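Putative dehydrogenase (Amycolatopsis orientalis, PDB 5A9T) is an imine reductase, an oxidoreductase that uses NADPH to reduce imines to chiral amines. Local coordinates at residues 143-146 with 147-150; 245-248 with 249-253; 166-169 with 170-174; 54-57 with 58-62. One frame throughout, in Å; residues are numbered along the deposited sequence. Where two conformers were deposited one is given.

Interaction 1 (143-146 with 147-150)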
loop_
_atom_site.group_PDB
_atom_site.type_symbol
_atom_site.label_atom_id
_atom_site.label_comp_id
_atom_site.label_asym_id
_atom_site.label_seq_id
_atom_site.Cartn_x
_atom_site.Cartn_y
_atom_site.Cartn_z
ATOM N N VAL A 143 22.863 19.103 -16.547
ATOM C CA VAL A 143 23.705 18.331 -15.665
ATOM C C VAL A 143 23.328 16.851 -15.658
ATOM O O VAL A 143 24.106 15.964 -15.703
ATOM C CB VAL A 143 23.828 18.826 -14.154
ATOM C CG1 VAL A 143 24.482 17.859 -13.224
ATOM C CG2 VAL A 143 24.450 20.244 -14.086
ATOM N N PHE A 144 22.010 16.630 -15.543
ATOM C CA PHE A 144 21.539 15.312 -15.622
ATOM C C PHE A 144 21.978 14.583 -16.930
ATOM O O PHE A 144 22.445 13.472 -16.862
ATOM C CB PHE A 144 19.957 15.226 -15.445
ATOM C CG PHE A 144 19.396 13.849 -15.414
ATOM C CD1 PHE A 144 19.374 13.149 -14.251
ATOM C CD2 PHE A 144 18.871 13.284 -16.544
ATOM C CE1 PHE A 144 18.842 11.888 -14.169
ATOM C CE2 PHE A 144 18.432 11.984 -16.525
ATOM C CZ PHE A 144 18.397 11.283 -15.332
ATOM N N GLU A 145 21.746 15.259 -18.057
ATOM C CA GLU A 145 22.198 14.655 -19.314
ATOM C C GLU A 145 23.701 14.377 -19.364
ATOM O O GLU A 145 24.128 13.330 -19.832
ATOM C CB GLU A 145 21.766 15.500 -20.527
ATOM C CG GLU A 145 20.257 15.420 -20.772
ATOM C CD GLU A 145 19.748 13.952 -20.944
ATOM O OE1 GLU A 145 20.331 13.217 -21.795
ATOM O OE2 GLU A 145 18.817 13.495 -20.200
ATOM N N GLU A 146 24.501 15.296 -18.842
ATOM C CA GLU A 146 25.927 15.134 -18.803
ATOM C C GLU A 146 26.410 13.922 -18.072
ATOM O O GLU A 146 27.310 13.203 -18.445
ATOM C CB GLU A 146 26.586 16.457 -18.273
ATOM C CG GLU A 146 28.112 16.440 -18.393
ATOM C CD GLU A 146 28.709 17.733 -17.932
ATOM O OE1 GLU A 146 28.035 18.657 -17.468
ATOM O OE2 GLU A 146 29.981 17.842 -17.985
ATOM N N TYR A 147 25.755 13.651 -16.903
ATOM C CA TYR A 147 26.201 12.685 -16.014
ATOM C C TYR A 147 25.308 11.465 -15.764
ATOM O O TYR A 147 25.671 10.662 -14.983
ATOM C CB TYR A 147 26.591 13.358 -14.645
ATOM C CG TYR A 147 27.885 14.188 -14.802
ATOM C CD1 TYR A 147 29.093 13.560 -15.000
ATOM C CD2 TYR A 147 27.830 15.542 -14.709
ATOM C CE1 TYR A 147 30.257 14.308 -15.182
ATOM C CE2 TYR A 147 29.000 16.271 -14.883
ATOM C CZ TYR A 147 30.186 15.646 -15.063
ATOM O OH TYR A 147 31.335 16.411 -15.220
ATOM N N LYS A 148 24.222 11.365 -16.499
ATOM C CA LYS A 148 23.363 10.253 -16.230
ATOM C C LYS A 148 24.038 8.921 -16.378
ATOM O O LYS A 148 23.707 8.039 -15.595
ATOM C CB LYS A 148 22.090 10.339 -17.037
ATOM C CG LYS A 148 22.346 10.293 -18.447
ATOM C CD LYS A 148 21.113 10.768 -19.196
ATOM C CE LYS A 148 20.219 9.641 -19.626
ATOM N NZ LYS A 148 19.816 10.047 -21.016
ATOM N N GLU A 149 24.959 8.706 -17.341
ATOM C CA GLU A 149 25.609 7.429 -17.419
ATOM C C GLU A 149 26.462 7.086 -16.239
ATOM O O GLU A 149 26.482 5.966 -15.729
ATOM C CB GLU A 149 26.357 7.312 -18.770
ATOM C CG GLU A 149 27.311 6.185 -18.909
ATOM N N THR A 150 27.181 8.059 -15.690
ATOM C CA THR A 150 27.929 7.873 -14.456
ATOM C C THR A 150 26.952 7.609 -13.266
ATOM O O THR A 150 27.175 6.727 -12.453
ATOM C CB THR A 150 28.749 9.143 -14.130
ATOM O OG1 THR A 150 29.747 9.241 -15.185
ATOM C CG2 THR A 150 29.497 9.046 -12.845
HETATM O O HOH W 1 25.417 10.723 -19.331
HETATM O O HOH W 2 28.259 10.398 -17.472
#

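Interaction 2 (245-248 with 249-253)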
loop_
_atom_site.group_PDB
_atom_site.type_symbol
_atom_site.label_atom_id
_atom_site.label_comp_id
_atom_site.label_asym_id
_atom_site.label_seq_id
_atom_site.Cartn_x
_atom_site.Cartn_y
_atom_site.Cartn_z
ATOM N N LEU A 245 -15.871 0.841 7.648
ATOM C CA LEU A 245 -14.891 0.982 8.703
ATOM C C LEU A 245 -15.508 0.611 10.061
ATOM O O LEU A 245 -14.816 0.011 10.884
ATOM C CB LEU A 245 -14.239 2.326 8.747
ATOM C CG LEU A 245 -13.063 2.471 7.740
ATOM C CD1 LEU A 245 -12.812 3.892 7.395
ATOM C CD2 LEU A 245 -11.827 1.729 8.252
ATOM N N LYS A 246 -16.750 1.062 10.257
ATOM C CA LYS A 246 -17.441 0.607 11.542
ATOM C C LYS A 246 -17.463 -0.907 11.629
ATOM O O LYS A 246 -17.213 -1.496 12.766
ATOM C CB LYS A 246 -18.876 1.268 11.577
ATOM C CG LYS A 246 -18.879 2.698 11.868
ATOM C CD LYS A 246 -20.328 3.246 11.810
ATOM C CE LYS A 246 -20.252 4.636 12.377
ATOM N NZ LYS A 246 -21.474 5.461 12.296
ATOM N N HIS A 247 -17.710 -1.617 10.526
ATOM C CA HIS A 247 -17.698 -3.031 10.431
ATOM C C HIS A 247 -16.306 -3.632 10.792
ATOM O O HIS A 247 -16.137 -4.647 11.541
ATOM C CB HIS A 247 -18.217 -3.457 9.074
ATOM C CG HIS A 247 -18.827 -4.772 9.132
ATOM N ND1 HIS A 247 -20.130 -4.958 9.578
ATOM C CD2 HIS A 247 -18.294 -6.007 8.944
ATOM C CE1 HIS A 247 -20.376 -6.256 9.646
ATOM N NE2 HIS A 247 -19.297 -6.906 9.227
ATOM N N ILE A 248 -15.266 -3.028 10.179
ATOM C CA ILE A 248 -13.924 -3.462 10.426
ATOM C C ILE A 248 -13.617 -3.356 11.914
ATOM O O ILE A 248 -12.932 -4.234 12.509
ATOM C CB ILE A 248 -12.884 -2.698 9.559
ATOM C CG1 ILE A 248 -13.164 -3.074 8.117
ATOM C CG2 ILE A 248 -11.464 -2.952 10.044
ATOM C CD1 ILE A 248 -12.459 -2.087 7.186
ATOM N N ILE A 249 -14.015 -2.253 12.484
ATOM C CA ILE A 249 -13.766 -1.973 13.959
ATOM C C ILE A 249 -14.486 -3.032 14.721
ATOM O O ILE A 249 -13.902 -3.585 15.684
ATOM C CB ILE A 249 -14.224 -0.564 14.337
ATOM C CG1 ILE A 249 -13.384 0.501 13.673
ATOM C CG2 ILE A 249 -14.251 -0.330 15.840
ATOM C CD1 ILE A 249 -13.957 1.884 13.646
ATOM N N GLY A 250 -15.738 -3.308 14.443
ATOM C CA GLY A 250 -16.478 -4.354 15.171
ATOM C C GLY A 250 -15.911 -5.747 15.037
ATOM O O GLY A 250 -15.747 -6.517 16.018
ATOM N N THR A 251 -15.414 -6.127 13.867
ATOM C CA THR A 251 -14.812 -7.387 13.698
ATOM C C THR A 251 -13.449 -7.455 14.452
ATOM O O THR A 251 -13.049 -8.491 14.992
ATOM C CB THR A 251 -14.604 -7.715 12.210
ATOM O OG1 THR A 251 -15.954 -7.901 11.664
ATOM C CG2 THR A 251 -13.828 -8.965 11.990
ATOM N N SER A 252 -12.667 -6.355 14.398
ATOM C CA SER A 252 -11.445 -6.287 15.112
ATOM C C SER A 252 -11.701 -6.551 16.595
ATOM O O SER A 252 -10.959 -7.290 17.261
ATOM C CB SER A 252 -10.743 -4.979 14.932
ATOM O OG SER A 252 -10.417 -4.730 13.550
ATOM N N GLN A 253 -12.737 -5.890 17.108
ATOM C CA GLN A 253 -13.034 -6.069 18.611
ATOM C C GLN A 253 -13.433 -7.526 18.868
ATOM O O GLN A 253 -12.932 -8.088 19.876
ATOM C CB GLN A 253 -14.200 -5.141 19.025
ATOM C CG GLN A 253 -13.891 -3.732 19.078
ATOM C CD GLN A 253 -15.070 -2.843 19.479
ATOM O OE1 GLN A 253 -16.149 -3.327 19.676
ATOM N NE2 GLN A 253 -14.822 -1.574 19.594
#

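Interaction 3 (166-169 with 170-174)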
loop_
_atom_site.group_PDB
_atom_site.type_symbol
_atom_site.label_atom_id
_atom_site.label_comp_id
_atom_site.label_asym_id
_atom_site.label_seq_id
_atom_site.Cartn_x
_atom_site.Cartn_y
_atom_site.Cartn_z
ATOM N N LEU A 166 12.071 19.007 -5.983
ATOM C CA LEU A 166 11.124 17.923 -6.395
ATOM C C LEU A 166 11.586 16.549 -5.891
ATOM O O LEU A 166 10.778 15.745 -5.380
ATOM C CB LEU A 166 10.825 17.808 -7.851
ATOM C CG LEU A 166 10.087 18.945 -8.490
ATOM C CD1 LEU A 166 10.236 18.797 -9.966
ATOM C CD2 LEU A 166 8.574 18.861 -8.115
ATOM N N ALA A 167 12.907 16.248 -5.933
ATOM C CA ALA A 167 13.302 14.931 -5.427
ATOM C C ALA A 167 13.097 14.760 -4.002
ATOM O O ALA A 167 12.545 13.659 -3.615
ATOM C CB ALA A 167 14.814 14.699 -5.787
ATOM N N VAL A 168 13.404 15.705 -3.128
ATOM C CA VAL A 168 13.180 15.586 -1.658
ATOM C C VAL A 168 11.673 15.510 -1.459
ATOM O O VAL A 168 11.226 14.774 -0.581
ATOM C CB VAL A 168 13.715 16.761 -0.767
ATOM C CG1 VAL A 168 13.397 16.525 0.733
ATOM C CG2 VAL A 168 15.209 16.865 -0.871
ATOM N N LEU A 169 10.907 16.279 -2.220
ATOM C CA LEU A 169 9.450 16.282 -1.989
ATOM C C LEU A 169 8.918 14.874 -2.368
ATOM O O LEU A 169 8.051 14.345 -1.622
ATOM C CB LEU A 169 8.804 17.341 -2.795
ATOM C CG LEU A 169 7.298 17.506 -2.682
ATOM C CD1 LEU A 169 6.899 17.781 -1.256
ATOM C CD2 LEU A 169 6.813 18.590 -3.611
ATOM N N TYR A 170 9.328 14.307 -3.505
ATOM C CA TYR A 170 8.883 12.961 -3.844
ATOM C C TYR A 170 9.260 11.972 -2.827
ATOM O O TYR A 170 8.503 11.045 -2.439
ATOM C CB TYR A 170 9.451 12.536 -5.217
ATOM C CG TYR A 170 8.543 12.687 -6.425
ATOM C CD1 TYR A 170 8.265 13.902 -6.982
ATOM C CD2 TYR A 170 7.985 11.550 -6.940
ATOM C CE1 TYR A 170 7.404 13.908 -8.192
ATOM C CE2 TYR A 170 7.172 11.573 -8.038
ATOM C CZ TYR A 170 6.950 12.725 -8.624
ATOM O OH TYR A 170 6.009 12.504 -9.743
ATOM N N ASN A 171 10.512 12.018 -2.323
ATOM C CA ASN A 171 10.971 11.109 -1.288
ATOM C C ASN A 171 10.047 11.203 -0.050
ATOM O O ASN A 171 9.610 10.189 0.454
ATOM C CB ASN A 171 12.404 11.381 -0.895
ATOM C CG ASN A 171 12.972 10.300 -0.022
ATOM O OD1 ASN A 171 12.646 9.147 -0.052
ATOM N ND2 ASN A 171 13.822 10.702 0.812
ATOM N N THR A 172 9.792 12.426 0.376
ATOM C CA THR A 172 8.934 12.666 1.492
ATOM C C THR A 172 7.555 12.066 1.248
ATOM O O THR A 172 7.019 11.366 2.160
ATOM C CB THR A 172 8.820 14.166 1.769
ATOM O OG1 THR A 172 10.171 14.682 1.999
ATOM C CG2 THR A 172 7.983 14.405 3.043
ATOM N N ALA A 173 7.023 12.301 0.092
ATOM C CA ALA A 173 5.705 11.788 -0.265
ATOM C C ALA A 173 5.678 10.252 -0.251
ATOM O O ALA A 173 4.770 9.614 0.369
ATOM C CB ALA A 173 5.293 12.348 -1.557
ATOM N N LEU A 174 6.674 9.622 -0.890
ATOM C CA LEU A 174 6.673 8.177 -0.975
ATOM C C LEU A 174 6.860 7.561 0.424
ATOM O O LEU A 174 6.266 6.516 0.715
ATOM C CB LEU A 174 7.722 7.712 -1.990
ATOM C CG LEU A 174 7.460 8.086 -3.464
ATOM C CD1 LEU A 174 8.690 7.925 -4.321
ATOM C CD2 LEU A 174 6.229 7.293 -4.030
#

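Interaction 4 (54-57 with 58-62)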
loop_
_atom_site.group_PDB
_atom_site.type_symbol
_atom_site.label_atom_id
_atom_site.label_comp_id
_atom_site.label_asym_id
_atom_site.label_seq_id
_atom_site.Cartn_x
_atom_site.Cartn_y
_atom_site.Cartn_z
ATOM N N ASP A 54 42.021 18.030 2.369
ATOM C CA ASP A 54 41.495 19.364 2.328
ATOM C C ASP A 54 40.371 19.406 1.277
ATOM O O ASP A 54 40.510 18.855 0.188
ATOM C CB ASP A 54 42.614 20.324 2.020
ATOM C CG ASP A 54 42.225 21.780 1.807
ATOM O OD1 ASP A 54 41.080 22.420 1.820
ATOM O OD2 ASP A 54 43.297 22.423 1.644
ATOM N N ILE A 55 39.286 20.045 1.674
ATOM C CA ILE A 55 38.166 20.194 0.730
ATOM C C ILE A 55 38.533 20.865 -0.552
ATOM O O ILE A 55 37.962 20.501 -1.618
ATOM C CB ILE A 55 36.926 20.816 1.417
ATOM C CG1 ILE A 55 35.633 20.694 0.593
ATOM C CG2 ILE A 55 37.149 22.274 1.715
ATOM C CD1 ILE A 55 35.199 19.308 0.303
ATOM N N VAL A 56 39.477 21.828 -0.555
ATOM C CA VAL A 56 39.806 22.442 -1.787
ATOM C C VAL A 56 40.446 21.412 -2.740
ATOM O O VAL A 56 40.174 21.385 -3.981
ATOM C CB VAL A 56 40.742 23.641 -1.529
ATOM C CG1 VAL A 56 41.229 24.243 -2.854
ATOM C CG2 VAL A 56 40.034 24.749 -0.732
ATOM N N ASP A 57 41.347 20.590 -2.228
ATOM C CA ASP A 57 41.938 19.580 -3.067
ATOM C C ASP A 57 40.903 18.560 -3.532
ATOM O O ASP A 57 40.913 18.119 -4.683
ATOM C CB ASP A 57 43.078 18.879 -2.341
ATOM C CG ASP A 57 44.249 19.821 -1.977
ATOM O OD1 ASP A 57 44.572 20.781 -2.721
ATOM O OD2 ASP A 57 44.858 19.546 -0.905
ATOM N N ALA A 58 39.959 18.174 -2.671
ATOM C CA ALA A 58 38.941 17.242 -3.092
ATOM C C ALA A 58 38.073 17.813 -4.216
ATOM O O ALA A 58 37.828 17.162 -5.200
ATOM C CB ALA A 58 38.037 16.903 -1.939
ATOM N N VAL A 59 37.639 19.044 -4.038
ATOM C CA VAL A 59 36.830 19.737 -5.078
ATOM C C VAL A 59 37.642 19.855 -6.382
ATOM O O VAL A 59 37.074 19.699 -7.524
ATOM C CB VAL A 59 36.403 21.128 -4.533
ATOM C CG1 VAL A 59 35.860 22.066 -5.591
ATOM C CG2 VAL A 59 35.302 20.891 -3.479
ATOM N N SER A 60 38.929 20.226 -6.263
ATOM C CA SER A 60 39.735 20.471 -7.461
ATOM C C SER A 60 40.060 19.201 -8.261
ATOM O O SER A 60 40.532 19.269 -9.410
ATOM C CB SER A 60 41.034 21.231 -7.068
ATOM O OG SER A 60 40.771 22.464 -6.450
ATOM N N ALA A 61 39.848 17.997 -7.683
ATOM C CA ALA A 61 40.221 16.727 -8.291
ATOM C C ALA A 61 39.308 16.333 -9.449
ATOM O O ALA A 61 39.669 15.512 -10.297
ATOM C CB ALA A 61 40.238 15.587 -7.279
ATOM N N SER A 62 38.059 16.815 -9.396
ATOM C CA SER A 62 37.002 16.306 -10.243
ATOM C C SER A 62 36.059 17.413 -10.631
ATOM O O SER A 62 35.857 18.302 -9.881
ATOM C CB SER A 62 36.164 15.173 -9.558
ATOM O OG SER A 62 37.022 14.253 -8.865
#

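Interaction 1 (143-146 with 147-150)
K148 reaches back to F144 and E145 on the preceding turn of helix 141-152. Its CB lies over one face of the F144 ring, 4.2 Å from the ring centroid, a CH-pi contact set toward the rim. K148 CG lies between the backbone N and the carbonyl carbon (chi1 62°) and passes 3.6 Å from F144 O. K148 CD meets the E145 carboxylate, 3.7 Å from E145 OE1. The chain then bends, and K148 NZ ends 3.3 Å from E145 OE1 in a salt bridge whose hydrogen bond is weak. E146 and Y147 also lie side by side. E146 CG stands over a face of the Y147 ring, 3.9 Å from its centroid. The carboxylate is turned 20° from the ring plane, and OE2 forms a salt bridge with R63, on which Y147 packs. V143 CG1 touches Y147 CD2 at 4.3 Å. Replacing Y147 by an alanine would probably open a gap between V143 and R63 and deprive the E146 chain of the ring beside it. The helix, part of a beta-alpha-beta unit between strands 134-139 and 156-161, is kinked at E149 and T150. There one water links E145 O to E149 N, and another links E146 O to T150 N. The kinked turn is thus held by water where direct backbone bonds are missing, and the E145-K148 pair is likely to add little.

Interaction 2 (245-248 with 249-253)
I248 O accepts two hydrogen bonds from S252, a turn further along helix 238-255. S252 N donates to I248 O at 2.9 Å, and S252 OG adds a second bond to I248 O at 2.8 Å. They come from opposite faces of the carbonyl plane, with OG 36° out of it. S252 OG is anti to its own carbonyl carbon (chi1 -60°), which turns the hydroxyl back along the helix. T251 does much the same to H247. T251 N binds H247 O at 2.9 Å, while T251 OG1 makes only a weak bond to H247 O at 3.3 Å. The H247 side chain crosses T251 at a slant, with H247 CD2 4.1 Å from T251 OG1. Its NE2 is hydrogen-bonded to G97 O of the second subunit. I249 lies against L245 through its backbone oxygen, with I249 CG1 3.2 Å from L245 O. That same oxygen accepts the backbone bond from I249 N, and G250 N bonds K246 O in the same pattern. The helix is part of the C-terminal domain and lies at the subunit interface. L245 and I248 pack on Y179 of the second subunit, and T251 packs on P99 of that chain. S252 packs on H187 and L191 of helix 166-193. The side chain of I248 is about 7 Å from a bound (1R)-1-methyl-1,2,3,4-tetrahydroisoquinoline. Because the S252 hydroxyl is satisfied by a carbonyl of its own helix, it can be buried against helix 166-193 without needing a polar partner there.

Interaction 3 (166-169 with 170-174)
T172 reaches back to V168 in the first turns of helix 166-193, the long helix that leads from the Rossmann-type nucleotide-binding domain into the C-terminal domain. T172 OG1 is anti to its own carbonyl carbon (chi1 -57°), and this places the hydroxyl 2.8 Å from V168 O. T172 N binds V168 O from the opposite face of its plane, at 2.9 Å. With a valine in its place, V168 O would probably lose its second donor and keep the backbone N-H alone. The L169 side chain packs on P99 of the same chain and A195 of the second subunit, while L169 O lies 3.4 Å from A173 CB. A173 itself packs on V192 of the second subunit. The chi1 of Y170, -98°, is far from a staggered value. The ring packs on L136 of strand 134-139 and meets F202 of the second subunit with planes about 65° apart. The ring also turns an edge to the backbone of L166. L166 O lies at this edge, near the ring plane, 3.5 Å from Y170 CD1, and Y170 N is hydrogen-bonded to L166 O at 2.8 Å.

Interaction 4 (54-57 with 58-62)
D54 O accepts from A58 N at 3.0 Å and so closes the first turn of helix 55-60. D54 holds the N-cap position. Its OD1 accepts from V56 N at 2.9 Å, a capping bond that is nearly straight at 169°. The N-H meets OD1 from above the carboxylate plane, 61° out of it. I55 follows, with CG1 opposite the backbone N (chi1 -166°). Its chain therefore runs forward along the helix, and its end comes close to the next turn. I55 CG1 and CD1 each lie 4.1 Å from V59 CG2, and the two side chains lie at an angle to each other. I55 CD1 also touches A58 CB at 4.3 Å. On the backbone, V59 N bonds I55 O at 2.8 Å. The short helix carries the chain from edge strand 50-51 across strands 30-34 and 7-11 to strand 64-67 of the Rossmann-type sheet. I55 and A58 pack on W34 of strand 30-34, and the I55 side chain is about 8 Å from that of R36, which binds NADP(+). A58 O accepts from T9 OG1 of strand 7-11. V56 O accepts from S60 N at 2.8 Å. S60 OG also bonds V56 O in one conformer, from the opposite face of the carbonyl plane, but S60 has two conformers and this second bond is less certain. S60 packs on A85, and V59 on A82 and R89. D57 O lies 3.7 Å from A61 CB, and A61 rests on T9 and T32.

In the fold
From the N terminus the contacts come in the order interaction 4, 1, 3, 2. Each is local to one helix or its ends, so none closes a loop, and none nests in or crosses another. Interactions 4 and 1 both belong to the nucleotide-binding domain, their centres about 21 Å apart. Interaction 4 lies in the connection between strands 50-51 and 64-67, and interaction 1 in that between strands 134-139 and 156-161. Interaction 3 follows strand 156-161, on the helix that joins the two domains, close to the centre of the chain. Interaction 2 sits far out in the C-terminal domain, its centre about 34 Å from that of interaction 3. Interactions 2 and 3 both touch the second subunit, whereas 1 and 4 do not.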